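Local coordinates for protein dipicolinate synthase subunit A (Bacillus halodurans, PDB 3D4O) that probably works with a second subunit to make dipicolinate, a compound of bacterial spores, by a nicotinamide-dependent oxidation, at residues N57-I62 / N96-Y101; D213-I218 / P235-V240. All coordinates share one frame; numbering follows the deposited sequence.

Contact 1: N57-I62 / N96-Y101; sequences NTVDAI and NHCVVY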
loop_
_atom_site.group_PDB
_atom_site.type_symbol
_atom_site.label_atom_id
_atom_site.label_comp_id
_atom_site.label_asym_id
_atom_site.label_seq_id
_atom_site.Cartn_x
_atom_site.Cartn_y
_atom_site.Cartn_z
ATOM N N ASN C 57 37.918 -5.319 -23.209
ATOM C CA ASN C 57 39.181 -4.548 -23.118
ATOM C C ASN C 57 39.053 -3.062 -23.500
ATOM O O ASN C 57 40.050 -2.345 -23.567
ATOM C CB ASN C 57 40.390 -5.263 -23.781
ATOM C CG ASN C 57 40.200 -5.543 -25.241
ATOM O OD1 ASN C 57 39.389 -4.902 -25.908
ATOM N ND2 ASN C 57 40.959 -6.512 -25.762
ATOM N N THR C 58 37.817 -2.594 -23.682
ATOM C CA THR C 58 37.588 -1.160 -24.013
ATOM C C THR C 58 36.603 -0.479 -23.060
ATOM O O THR C 58 36.285 0.707 -23.178
ATOM C CB THR C 58 37.114 -0.970 -25.472
ATOM O OG1 THR C 58 35.873 -1.657 -25.683
ATOM C CG2 THR C 58 38.161 -1.504 -26.444
ATOM N N VAL C 59 36.173 -1.256 -22.085
ATOM C CA VAL C 59 35.180 -0.855 -21.084
ATOM C C VAL C 59 35.773 -0.131 -19.888
ATOM O O VAL C 59 36.602 -0.681 -19.163
ATOM C CB VAL C 59 34.441 -2.103 -20.592
ATOM C CG1 VAL C 59 33.574 -1.781 -19.423
ATOM C CG2 VAL C 59 33.666 -2.740 -21.774
ATOM N N ASP C 60 35.341 1.103 -19.683
ATOM C CA ASP C 60 35.861 1.917 -18.574
ATOM C C ASP C 60 35.082 1.628 -17.301
ATOM O O ASP C 60 35.511 1.963 -16.187
ATOM C CB ASP C 60 35.759 3.426 -18.852
ATOM C CG ASP C 60 36.437 3.851 -20.156
ATOM O OD1 ASP C 60 37.612 4.255 -20.130
ATOM O OD2 ASP C 60 35.783 3.805 -21.208
ATOM N N ALA C 61 33.914 1.024 -17.469
ATOM C CA ALA C 61 33.062 0.760 -16.314
ATOM C C ALA C 61 31.926 -0.208 -16.541
ATOM O O ALA C 61 31.272 -0.231 -17.579
ATOM C CB ALA C 61 32.516 2.065 -15.758
ATOM N N ILE C 62 31.706 -0.990 -15.492
ATOM C CA ILE C 62 30.655 -1.985 -15.454
ATOM C C ILE C 62 29.621 -1.607 -14.421
ATOM O O ILE C 62 29.928 -1.474 -13.253
ATOM C CB ILE C 62 31.236 -3.363 -15.135
ATOM C CG1 ILE C 62 32.294 -3.717 -16.191
ATOM C CG2 ILE C 62 30.113 -4.413 -15.027
ATOM C CD1 ILE C 62 32.861 -5.111 -16.056
ATOM N N ASN C 96 42.825 -1.884 -16.770
ATOM C CA ASN C 96 43.224 -1.745 -15.365
ATOM C C ASN C 96 42.349 -0.777 -14.599
ATOM O O ASN C 96 41.999 -1.011 -13.447
ATOM C CB ASN C 96 44.697 -1.297 -15.270
ATOM N N HIS C 97 42.001 0.308 -15.268
ATOM C CA HIS C 97 41.227 1.413 -14.653
ATOM C C HIS C 97 39.735 1.156 -14.569
ATOM O O HIS C 97 39.015 1.914 -13.940
ATOM C CB HIS C 97 41.456 2.740 -15.388
ATOM C CG HIS C 97 41.075 2.690 -16.826
ATOM N ND1 HIS C 97 39.788 2.917 -17.262
ATOM C CD2 HIS C 97 41.803 2.397 -17.923
ATOM C CE1 HIS C 97 39.748 2.780 -18.576
ATOM N NE2 HIS C 97 40.956 2.458 -19.000
ATOM N N CYS C 98 39.282 0.069 -15.168
ATOM C CA CYS C 98 37.838 -0.249 -15.162
ATOM C C CYS C 98 37.306 -0.387 -13.756
ATOM O O CYS C 98 37.902 -1.029 -12.910
ATOM C CB CYS C 98 37.528 -1.528 -15.962
ATOM S SG CYS C 98 35.713 -1.907 -16.128
ATOM N N VAL C 99 36.163 0.239 -13.532
ATOM C CA VAL C 99 35.481 0.224 -12.236
ATOM C C VAL C 99 34.094 -0.398 -12.362
ATOM O O VAL C 99 33.352 -0.168 -13.322
ATOM C CB VAL C 99 35.360 1.661 -11.638
ATOM C CG1 VAL C 99 34.601 1.663 -10.329
ATOM C CG2 VAL C 99 36.737 2.270 -11.471
ATOM N N VAL C 100 33.782 -1.201 -11.359
ATOM C CA VAL C 100 32.510 -1.867 -11.284
ATOM C C VAL C 100 31.683 -1.143 -10.272
ATOM O O VAL C 100 32.153 -0.849 -9.178
ATOM C CB VAL C 100 32.671 -3.310 -10.819
ATOM C CG1 VAL C 100 31.316 -3.985 -10.813
ATOM C CG2 VAL C 100 33.649 -4.031 -11.717
ATOM N N TYR C 101 30.454 -0.834 -10.658
ATOM C CA TYR C 101 29.493 -0.140 -9.778
ATOM C C TYR C 101 28.302 -1.008 -9.432
ATOM O O TYR C 101 27.653 -1.595 -10.287
ATOM C CB TYR C 101 28.957 1.176 -10.420
ATOM C CG TYR C 101 29.982 2.280 -10.544
ATOM C CD1 TYR C 101 30.784 2.386 -11.670
ATOM C CD2 TYR C 101 30.134 3.234 -9.529
ATOM C CE1 TYR C 101 31.731 3.397 -11.788
ATOM C CE2 TYR C 101 31.073 4.244 -9.628
ATOM C CZ TYR C 101 31.874 4.319 -10.761
ATOM O OH TYR C 101 32.800 5.323 -10.887
#

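Contact 2: D213-I218 / P235-V240; sequences DVDVCI and PSHTFV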
loop_
_atom_site.group_PDB
_atom_site.type_symbol
_atom_site.label_atom_id
_atom_site.label_comp_id
_atom_site.label_asym_id
_atom_site.label_seq_id
_atom_site.Cartn_x
_atom_site.Cartn_y
_atom_site.Cartn_z
ATOM N N ASP C 213 2.560 -8.782 20.977
ATOM C CA ASP C 213 1.301 -8.107 20.641
ATOM C C ASP C 213 1.389 -7.307 19.350
ATOM O O ASP C 213 0.507 -6.517 19.013
ATOM C CB ASP C 213 0.831 -7.199 21.781
ATOM C CG ASP C 213 1.820 -6.095 22.110
ATOM O OD1 ASP C 213 2.934 -6.101 21.538
ATOM O OD2 ASP C 213 1.481 -5.226 22.947
ATOM N N VAL C 214 2.461 -7.543 18.620
ATOM C CA VAL C 214 2.717 -6.818 17.378
ATOM C C VAL C 214 1.980 -7.375 16.185
ATOM O O VAL C 214 1.969 -8.594 15.915
ATOM C CB VAL C 214 4.231 -6.709 17.117
ATOM C CG1 VAL C 214 4.505 -6.152 15.770
ATOM C CG2 VAL C 214 4.819 -5.810 18.216
ATOM N N ASP C 215 1.407 -6.443 15.447
ATOM C CA ASP C 215 0.604 -6.774 14.272
ATOM C C ASP C 215 1.399 -6.822 12.973
ATOM O O ASP C 215 1.085 -7.579 12.077
ATOM C CB ASP C 215 -0.478 -5.729 14.104
ATOM C CG ASP C 215 -1.423 -5.707 15.241
ATOM O OD1 ASP C 215 -1.912 -6.797 15.610
ATOM O OD2 ASP C 215 -1.694 -4.594 15.732
ATOM N N VAL C 216 2.375 -5.922 12.869
ATOM C CA VAL C 216 3.258 -5.857 11.700
ATOM C C VAL C 216 4.648 -5.575 12.206
ATOM O O VAL C 216 4.856 -4.658 12.994
ATOM C CB VAL C 216 2.859 -4.773 10.658
ATOM C CG1 VAL C 216 3.813 -4.825 9.412
ATOM C CG2 VAL C 216 1.404 -4.963 10.180
ATOM N N CYS C 217 5.570 -6.406 11.777
ATOM C CA CYS C 217 6.958 -6.281 12.158
ATOM C C CYS C 217 7.831 -6.130 10.921
ATOM O O CYS C 217 7.807 -6.975 10.027
ATOM C CB CYS C 217 7.366 -7.513 12.923
ATOM S SG CYS C 217 9.109 -7.539 13.440
ATOM N N ILE C 218 8.567 -5.022 10.874
ATOM C CA ILE C 218 9.482 -4.739 9.773
ATOM C C ILE C 218 10.899 -4.864 10.238
ATOM O O ILE C 218 11.328 -4.137 11.125
ATOM C CB ILE C 218 9.270 -3.294 9.233
ATOM C CG1 ILE C 218 7.789 -3.147 8.822
ATOM C CG2 ILE C 218 10.266 -3.038 8.110
ATOM C CD1 ILE C 218 7.128 -1.912 9.368
ATOM N N PRO C 235 1.597 -12.813 17.599
ATOM C CA PRO C 235 0.246 -13.170 17.219
ATOM C C PRO C 235 0.281 -13.909 15.900
ATOM O O PRO C 235 1.122 -13.642 15.041
ATOM C CB PRO C 235 -0.437 -11.801 17.023
ATOM C CG PRO C 235 0.374 -10.848 17.800
ATOM C CD PRO C 235 1.776 -11.352 17.682
ATOM N N SER C 236 -0.664 -14.818 15.762
ATOM C CA SER C 236 -0.820 -15.650 14.570
ATOM C C SER C 236 -1.038 -14.892 13.269
ATOM O O SER C 236 -0.745 -15.369 12.196
ATOM C CB SER C 236 -2.012 -16.594 14.794
ATOM O OG SER C 236 -2.297 -17.311 13.619
ATOM N N HIS C 237 -1.548 -13.683 13.380
ATOM C CA HIS C 237 -1.873 -12.873 12.196
ATOM C C HIS C 237 -0.762 -11.895 11.837
ATOM O O HIS C 237 -0.883 -11.139 10.887
ATOM C CB HIS C 237 -3.139 -12.068 12.454
ATOM C CG HIS C 237 -2.961 -11.028 13.509
ATOM N ND1 HIS C 237 -3.294 -11.241 14.830
ATOM C CD2 HIS C 237 -2.420 -9.783 13.448
ATOM C CE1 HIS C 237 -2.990 -10.161 15.531
ATOM N NE2 HIS C 237 -2.439 -9.268 14.721
ATOM N N THR C 238 0.338 -11.930 12.587
ATOM C CA THR C 238 1.403 -10.958 12.372
ATOM C C THR C 238 1.977 -11.055 10.962
ATOM O O THR C 238 2.109 -12.128 10.395
ATOM C CB THR C 238 2.542 -11.098 13.355
ATOM O OG1 THR C 238 2.017 -11.138 14.675
ATOM C CG2 THR C 238 3.464 -9.894 13.252
ATOM N N PHE C 239 2.314 -9.896 10.418
ATOM C CA PHE C 239 2.950 -9.816 9.099
ATOM C C PHE C 239 4.384 -9.315 9.286
ATOM O O PHE C 239 4.625 -8.233 9.818
ATOM C CB PHE C 239 2.136 -8.906 8.191
ATOM C CG PHE C 239 2.692 -8.750 6.787
ATOM C CD1 PHE C 239 3.320 -9.789 6.145
ATOM C CD2 PHE C 239 2.494 -7.576 6.095
ATOM C CE1 PHE C 239 3.802 -9.636 4.874
ATOM C CE2 PHE C 239 2.934 -7.430 4.808
ATOM C CZ PHE C 239 3.583 -8.474 4.187
ATOM N N VAL C 240 5.337 -10.137 8.882
ATOM C CA VAL C 240 6.747 -9.762 9.000
ATOM C C VAL C 240 7.283 -9.366 7.632
ATOM O O VAL C 240 7.283 -10.164 6.718
ATOM C CB VAL C 240 7.654 -10.904 9.499
ATOM C CG1 VAL C 240 9.129 -10.457 9.409
ATOM C CG2 VAL C 240 7.279 -11.366 10.937
#

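Contact 1: N57-I62 / N96-Y101
Ile62 O is gripped from strand 99-102 by Tyr101 N at 2.7 Å. The CA-H of Val100 reaches the same oxygen. One step back, Ile62 N donates to Val99 O at 2.8 Å, and the CA-H of Ala61 also meets that oxygen. Val99 N closes the ladder on Asp60 O at 3.2 Å, just where the strands begin.

On the face that carries Ile62 and Val100, Cys98 SG is the hub of the apolar contact. With chi1 at -175°, SG swings opposite the Cys98 amide nitrogen and reaches the 57-62 segment. There it touches Val59 CG1 and Ile62 CG1, each at 3.9 Å from SG. Ile62 CB also rests against Val100 CG2. On the face of Ala61 and Val99, Ala61 CB sits at the edge of the Tyr101 ring, and helix 274-289 packs over Ala61 and Tyr101.

At the exposed end, Asp60 OD1 lies at the edge of the His97 imidazole, 3.0 Å from the atom modelled as CE1. This is short for carbon, and the ring may be turned over, so the bonding here is doubtful. The carboxylate and ring planes are 35° apart. The other oxygen, OD2, is hydrogen-bonded to His7 N on strand 7-11.

Strand 61-63, helix 88-92 and strand 99-102 form a beta-alpha-beta unit in a six-stranded parallel sheet with the 3-2-1-4-5-6 order of a Rossmann fold.

Contact 2: D213-I218 / P235-V240
His237 NE2 donates to Asp215 OD1 at 2.7 Å from the anti side of the carboxylate, not the more usual syn side. The bond is nearly straight, 165° at the hydrogen. The oxygen lies close to the imidazole plane, while the carboxylate and ring planes are 33° apart. His237 CG stands between its backbone N and carbonyl carbon (chi1 67°), and this brings the ring back to the aspartate. Asp215 OD2 accepts a bond from Asn157 N, so the carboxylate spans two neighbours of its strand. With an alanine here in place of the aspartate, His237 NE2 and Asn157 N would probably each lose this acceptor, and the imidazole would be freer to turn.

Thr238 OG1 lies 2.8 Å from Val214 O and 2.7 Å from Pro235 O. Its single proton can serve either acceptor, and the choice is not settled. Pro235 to Thr238 form a type I turn, closed by Thr238 N on Pro235 O. The Pro235 ring packs on Val214 O, with CG and CD each 3.3 Å from that oxygen. Thr238 CG2 approaches it too.

The turn leads from helix 228-233 into strand 239-242, within a beta-alpha-beta unit of the second Rossmann-type sheet. Parallel pairing starts at Phe239 N, which bonds Asp215 O at 3.1 Å. Cys217 N then donates to Phe239 O at 2.8 Å. The CA-H of Val216 meets the same oxygen.

Side-chain packing across the pair is modest. Cys217 CB faces Val240 CG2 at 4.3 Å, on the face opposite Val216 and Phe239. The Phe239 ring leads away from strand 216-219, toward Leu263 of strand 261-264 and the ring of His148.

Contacts 1 and 2 occupy the same place in two separate Rossmann-type domains. Each joins the fourth and fifth strands, in sheet order, of a six-stranded parallel sheet. Their centres are 45 Å apart and they do not touch. Both are mainly buried, with a histidine at the exposed end. In each, an aspartate ahead of the strand sends one oxygen to a backbone N at the start of the neighbouring central strand, 7-11 or 157-161. The other oxygen faces the histidine ring edge in both. The hydrogen bond is clear in contact 2 but doubtful in contact 1, given the modelled ring orientation. Contact 1 relies more on cysteine packing, contact 2 on a threonine and proline turn.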